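Local coordinates for protein AtGH3.15 acyl acid amido synthetase (Arabidopsis thaliana, PDB 6E1Q) that conjugates glutamine, and possibly cysteine, to the auxin precursor indole-3-butyric acid at the expense of ATP, and likewise modifies the herbicide 2,4-DB, at residues A[5-17]-A[120-132]. Sequence-based numbering, arbitrary orientation. Where two conformers were deposited one is given.
Sequences FDPTNQKACLSLL and SFSSLYAPLLYKH
Helix 10-17 crosses helix 120-132 at -107°, the axes of these segments 8.2 Å apart at their closest, and sets Cys13 and Leu17 against Leu124 and Leu128. No hydrogen bond joins the two segments, and the contact is mainly apolar. Leu17 is a knob in a hole formed by Phe121, Leu124, Tyr125 and Leu128. Its two methyls part: CD2 reaches CE1 of Phe121 at 3.9 Å, while CD1 turns to CD1 of Leu128. Leu124 answers with both branches. Its CD2 meets CD2 of Leu16 at 3.6 Å, and its CD1 lies against Cys13 and over one face of the Phe5 ring, a CH-pi contact 16° off the ring normal. With chi1 at 70°, the Phe5 ring is swung so that its CZ edge meets Ser120 and Ser123. There CZ lies 3.3 Å from OG of Ser123, which is itself hydrogen-bonded to O of Ser120. With an alanine at Phe5, CD1 of Leu124 would probably lose its aromatic partner, and a gap is likely to open beside Ser120 and Ser123. Pro127 has no N-H for the turn before, and helix 112-132 is kinked there; its CG packs on CB of Cys13 at 3.7 Å, and its CB meets CG of Gln10. CD2 of Leu14 rests on CA of Leu128, and CD1 of Leu14 touches CD of Lys131. Asn9 caps helix 10-22 through OD1, which accepts from N of Ala12. This is steep helix-on-helix packing: helix 10-22 packs across helix 112-132, whose Phe121 and Tyr125 also lie next to the substrate-site residues Phe332 and Phe325, consistent with a second-shell position.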
loop_
_atom_site.group_PDB
_atom_site.type_symbol
_atom_site.label_atom_id
_atom_site.label_comp_id
_atom_site.label_asym_id
_atom_site.label_seq_id
_atom_site.Cartn_x
_atom_site.Cartn_y
_atom_site.Cartn_z
ATOM N N PHE A 5 13.056 18.610 -18.887
ATOM C CA PHE A 5 13.576 19.324 -17.733
ATOM C C PHE A 5 14.859 18.659 -17.253
ATOM O O PHE A 5 15.108 17.474 -17.498
ATOM C CB PHE A 5 12.544 19.391 -16.599
ATOM C CG PHE A 5 12.295 18.076 -15.935
ATOM C CD1 PHE A 5 11.392 17.173 -16.479
ATOM C CD2 PHE A 5 12.964 17.734 -14.770
ATOM C CE1 PHE A 5 11.155 15.944 -15.873
ATOM C CE2 PHE A 5 12.741 16.502 -14.156
ATOM C CZ PHE A 5 11.829 15.608 -14.710
ATOM N N ASP A 6 15.661 19.448 -16.540
ATOM C CA ASP A 6 16.926 18.995 -15.980
ATOM C C ASP A 6 16.689 18.491 -14.562
ATOM O O ASP A 6 16.479 19.311 -13.655
ATOM C CB ASP A 6 17.931 20.140 -15.989
ATOM C CG ASP A 6 19.293 19.744 -15.460
ATOM O OD1 ASP A 6 19.504 18.561 -15.120
ATOM O OD2 ASP A 6 20.164 20.639 -15.381
ATOM N N PRO A 7 16.730 17.177 -14.316
ATOM C CA PRO A 7 16.482 16.673 -12.958
ATOM C C PRO A 7 17.559 17.037 -11.957
ATOM O O PRO A 7 17.363 16.794 -10.760
ATOM C CB PRO A 7 16.410 15.154 -13.155
ATOM C CG PRO A 7 17.224 14.903 -14.377
ATOM C CD PRO A 7 16.946 16.078 -15.274
ATOM N N THR A 8 18.687 17.601 -12.393
ATOM C CA THR A 8 19.685 18.075 -11.453
ATOM C C THR A 8 19.436 19.512 -11.041
ATOM O O THR A 8 20.093 20.002 -10.116
ATOM C CB THR A 8 21.095 17.963 -12.050
ATOM O OG1 THR A 8 21.160 18.687 -13.284
ATOM C CG2 THR A 8 21.395 16.509 -12.348
ATOM N N ASN A 9 18.512 20.195 -11.710
ATOM C CA ASN A 9 18.237 21.604 -11.450
ATOM C C ASN A 9 17.032 21.681 -10.517
ATOM O O ASN A 9 15.877 21.661 -10.945
ATOM C CB ASN A 9 18.015 22.357 -12.757
ATOM C CG ASN A 9 17.921 23.845 -12.552
ATOM O OD1 ASN A 9 17.615 24.309 -11.457
ATOM N ND2 ASN A 9 18.220 24.608 -13.599
ATOM N N GLN A 10 17.311 21.798 -9.222
ATOM C CA GLN A 10 16.236 21.709 -8.247
ATOM C C GLN A 10 15.256 22.864 -8.398
ATOM O O GLN A 10 14.039 22.668 -8.304
ATOM C CB GLN A 10 16.813 21.634 -6.833
ATOM C CG GLN A 10 17.586 20.326 -6.577
ATOM C CD GLN A 10 17.698 19.972 -5.101
ATOM O OE1 GLN A 10 16.971 20.511 -4.259
ATOM N NE2 GLN A 10 18.600 19.048 -4.781
ATOM N N LYS A 11 15.752 24.068 -8.675
ATOM C CA LYS A 11 14.834 25.198 -8.786
ATOM C C LYS A 11 13.966 25.082 -10.032
ATOM O O LYS A 11 12.785 25.462 -10.015
ATOM C CB LYS A 11 15.619 26.510 -8.774
ATOM C CG LYS A 11 14.749 27.757 -8.756
ATOM C CD LYS A 11 13.865 27.774 -7.497
ATOM C CE LYS A 11 12.395 28.074 -7.799
ATOM N NZ LYS A 11 11.621 26.914 -8.267
ATOM N N ALA A 12 14.529 24.553 -11.118
ATOM C CA ALA A 12 13.725 24.345 -12.312
ATOM C C ALA A 12 12.651 23.292 -12.067
ATOM O O ALA A 12 11.524 23.416 -12.565
ATOM C CB ALA A 12 14.619 23.946 -13.479
ATOM N N CYS A 13 12.977 22.251 -11.293
ATOM C CA CYS A 13 12.001 21.201 -11.022
ATOM C C CYS A 13 10.840 21.733 -10.181
ATOM O O CYS A 13 9.670 21.497 -10.505
ATOM C CB CYS A 13 12.688 20.020 -10.336
ATOM S SG CYS A 13 13.735 19.032 -11.449
ATOM N N LEU A 14 11.147 22.454 -9.096
ATOM C CA LEU A 14 10.104 23.008 -8.239
ATOM C C LEU A 14 9.257 24.021 -8.995
ATOM O O LEU A 14 8.043 24.119 -8.774
ATOM C CB LEU A 14 10.730 23.662 -7.006
ATOM C CG LEU A 14 11.589 22.764 -6.112
ATOM C CD1 LEU A 14 12.337 23.603 -5.089
ATOM C CD2 LEU A 14 10.723 21.724 -5.428
ATOM N N SER A 15 9.882 24.796 -9.887
ATOM C CA SER A 15 9.109 25.734 -10.694
ATOM C C SER A 15 8.166 25.004 -11.645
ATOM O O SER A 15 7.051 25.470 -11.894
ATOM C CB SER A 15 10.045 26.660 -11.466
ATOM O OG SER A 15 9.334 27.349 -12.468
ATOM N N LEU A 16 8.575 23.850 -12.166
ATOM C CA LEU A 16 7.683 23.080 -13.028
ATOM C C LEU A 16 6.506 22.502 -12.240
ATOM O O LEU A 16 5.372 22.453 -12.743
ATOM C CB LEU A 16 8.463 21.958 -13.713
ATOM C CG LEU A 16 7.701 21.289 -14.854
ATOM C CD1 LEU A 16 7.251 22.350 -15.853
ATOM C CD2 LEU A 16 8.553 20.225 -15.536
ATOM N N LEU A 17 6.755 22.041 -11.013
ATOM C CA LEU A 17 5.657 21.550 -10.187
ATOM C C LEU A 17 4.639 22.658 -9.921
ATOM O O LEU A 17 3.432 22.397 -9.841
ATOM C CB LEU A 17 6.193 20.988 -8.873
ATOM C CG LEU A 17 7.049 19.721 -8.906
ATOM C CD1 LEU A 17 7.641 19.441 -7.532
ATOM C CD2 LEU A 17 6.240 18.515 -9.400
ATOM N N SER A 120 9.922 9.629 -15.066
ATOM C CA SER A 120 10.189 11.043 -15.300
ATOM C C SER A 120 9.574 11.913 -14.209
ATOM O O SER A 120 10.261 12.737 -13.595
ATOM C CB SER A 120 9.643 11.434 -16.674
ATOM O OG SER A 120 10.251 12.607 -17.178
ATOM N N PHE A 121 8.278 11.730 -13.937
ATOM C CA PHE A 121 7.647 12.568 -12.926
ATOM C C PHE A 121 8.249 12.327 -11.557
ATOM O O PHE A 121 8.270 13.244 -10.726
ATOM C CB PHE A 121 6.132 12.355 -12.856
ATOM C CG PHE A 121 5.477 13.239 -11.830
ATOM C CD1 PHE A 121 5.201 14.571 -12.115
ATOM C CD2 PHE A 121 5.223 12.769 -10.560
ATOM C CE1 PHE A 121 4.656 15.400 -11.157
ATOM C CE2 PHE A 121 4.668 13.593 -9.600
ATOM C CZ PHE A 121 4.386 14.904 -9.894
ATOM N N SER A 122 8.723 11.103 -11.298
ATOM C CA SER A 122 9.337 10.811 -10.007
ATOM C C SER A 122 10.612 11.621 -9.804
ATOM O O SER A 122 10.932 12.016 -8.678
ATOM C CB SER A 122 9.639 9.314 -9.882
ATOM O OG SER A 122 9.672 8.910 -8.520
ATOM N N SER A 123 11.362 11.862 -10.873
ATOM C CA SER A 123 12.572 12.657 -10.733
ATOM C C SER A 123 12.227 14.134 -10.673
ATOM O O SER A 123 12.966 14.920 -10.074
ATOM C CB SER A 123 13.542 12.367 -11.883
ATOM O OG SER A 123 13.126 12.992 -13.089
ATOM N N LEU A 124 11.100 14.515 -11.273
ATOM C CA LEU A 124 10.601 15.872 -11.116
ATOM C C LEU A 124 10.249 16.166 -9.664
ATOM O O LEU A 124 10.441 17.289 -9.188
ATOM C CB LEU A 124 9.385 16.078 -12.008
ATOM C CG LEU A 124 8.851 17.498 -12.095
ATOM C CD1 LEU A 124 9.995 18.432 -12.426
ATOM C CD2 LEU A 124 7.787 17.568 -13.181
ATOM N N TYR A 125 9.771 15.163 -8.936
ATOM C CA TYR A 125 9.246 15.373 -7.599
ATOM C C TYR A 125 10.311 15.244 -6.514
ATOM O O TYR A 125 10.171 15.857 -5.445
ATOM C CB TYR A 125 8.091 14.389 -7.343
ATOM C CG TYR A 125 7.577 14.394 -5.925
ATOM C CD1 TYR A 125 6.736 15.412 -5.469
ATOM C CD2 TYR A 125 7.928 13.392 -5.036
ATOM C CE1 TYR A 125 6.255 15.418 -4.150
ATOM C CE2 TYR A 125 7.466 13.396 -3.721
ATOM C CZ TYR A 125 6.629 14.403 -3.285
ATOM O OH TYR A 125 6.176 14.385 -1.975
ATOM N N ALA A 126 11.376 14.474 -6.758
ATOM C CA ALA A 126 12.402 14.285 -5.730
ATOM C C ALA A 126 13.010 15.586 -5.191
ATOM O O ALA A 126 13.235 15.666 -3.968
ATOM C CB ALA A 126 13.498 13.356 -6.275
ATOM N N PRO A 127 13.310 16.612 -5.997
ATOM C CA PRO A 127 13.834 17.856 -5.394
ATOM C C PRO A 127 12.922 18.452 -4.335
ATOM O O PRO A 127 13.413 19.078 -3.386
ATOM C CB PRO A 127 13.989 18.796 -6.596
ATOM C CG PRO A 127 14.166 17.876 -7.765
ATOM C CD PRO A 127 13.291 16.690 -7.471
ATOM N N LEU A 128 11.605 18.267 -4.451
ATOM C CA LEU A 128 10.727 18.724 -3.382
ATOM C C LEU A 128 10.984 17.951 -2.103
ATOM O O LEU A 128 11.056 18.541 -1.017
ATOM C CB LEU A 128 9.266 18.609 -3.807
ATOM C CG LEU A 128 8.323 19.373 -2.874
ATOM C CD1 LEU A 128 7.246 20.048 -3.668
ATOM C CD2 LEU A 128 7.718 18.434 -1.834
ATOM N N LEU A 129 11.134 16.628 -2.209
ATOM C CA LEU A 129 11.505 15.838 -1.040
ATOM C C LEU A 129 12.823 16.329 -0.462
ATOM O O LEU A 129 12.927 16.583 0.746
ATOM C CB LEU A 129 11.598 14.352 -1.407
ATOM C CG LEU A 129 10.309 13.551 -1.606
ATOM C CD1 LEU A 129 10.610 12.105 -2.067
ATOM C CD2 LEU A 129 9.455 13.573 -0.335
ATOM N N TYR A 130 13.841 16.498 -1.321
ATOM C CA TYR A 130 15.128 16.999 -0.839
ATOM C C TYR A 130 14.974 18.359 -0.188
ATOM O O TYR A 130 15.587 18.633 0.850
ATOM C CB TYR A 130 16.150 17.087 -1.974
ATOM C CG TYR A 130 16.360 15.796 -2.714
ATOM C CD1 TYR A 130 16.250 14.576 -2.067
ATOM C CD2 TYR A 130 16.662 15.795 -4.069
ATOM C CE1 TYR A 130 16.438 13.395 -2.750
ATOM C CE2 TYR A 130 16.847 14.617 -4.757
ATOM C CZ TYR A 130 16.736 13.423 -4.093
ATOM O OH TYR A 130 16.918 12.248 -4.778
ATOM N N LYS A 131 14.156 19.228 -0.776
ATOM C CA LYS A 131 13.943 20.527 -0.155
ATOM C C LYS A 131 13.319 20.370 1.225
ATOM O O LYS A 131 13.690 21.070 2.172
ATOM C CB LYS A 131 13.071 21.404 -1.052
ATOM C CG LYS A 131 12.907 22.822 -0.544
ATOM C CD LYS A 131 11.994 23.634 -1.455
ATOM C CE LYS A 131 11.911 25.088 -1.011
ATOM N NZ LYS A 131 13.190 25.803 -1.266
ATOM N N HIS A 132 12.382 19.439 1.365
ATOM C CA HIS A 132 11.687 19.311 2.638
ATOM C C HIS A 132 12.476 18.483 3.653
ATOM O O HIS A 132 12.472 18.799 4.846
ATOM C CB HIS A 132 10.299 18.720 2.400
ATOM C CG HIS A 132 9.322 19.708 1.843
ATOM N ND1 HIS A 132 8.251 20.186 2.565
ATOM C CD2 HIS A 132 9.273 20.335 0.645
ATOM C CE1 HIS A 132 7.573 21.050 1.831
ATOM N NE2 HIS A 132 8.172 21.157 0.661
#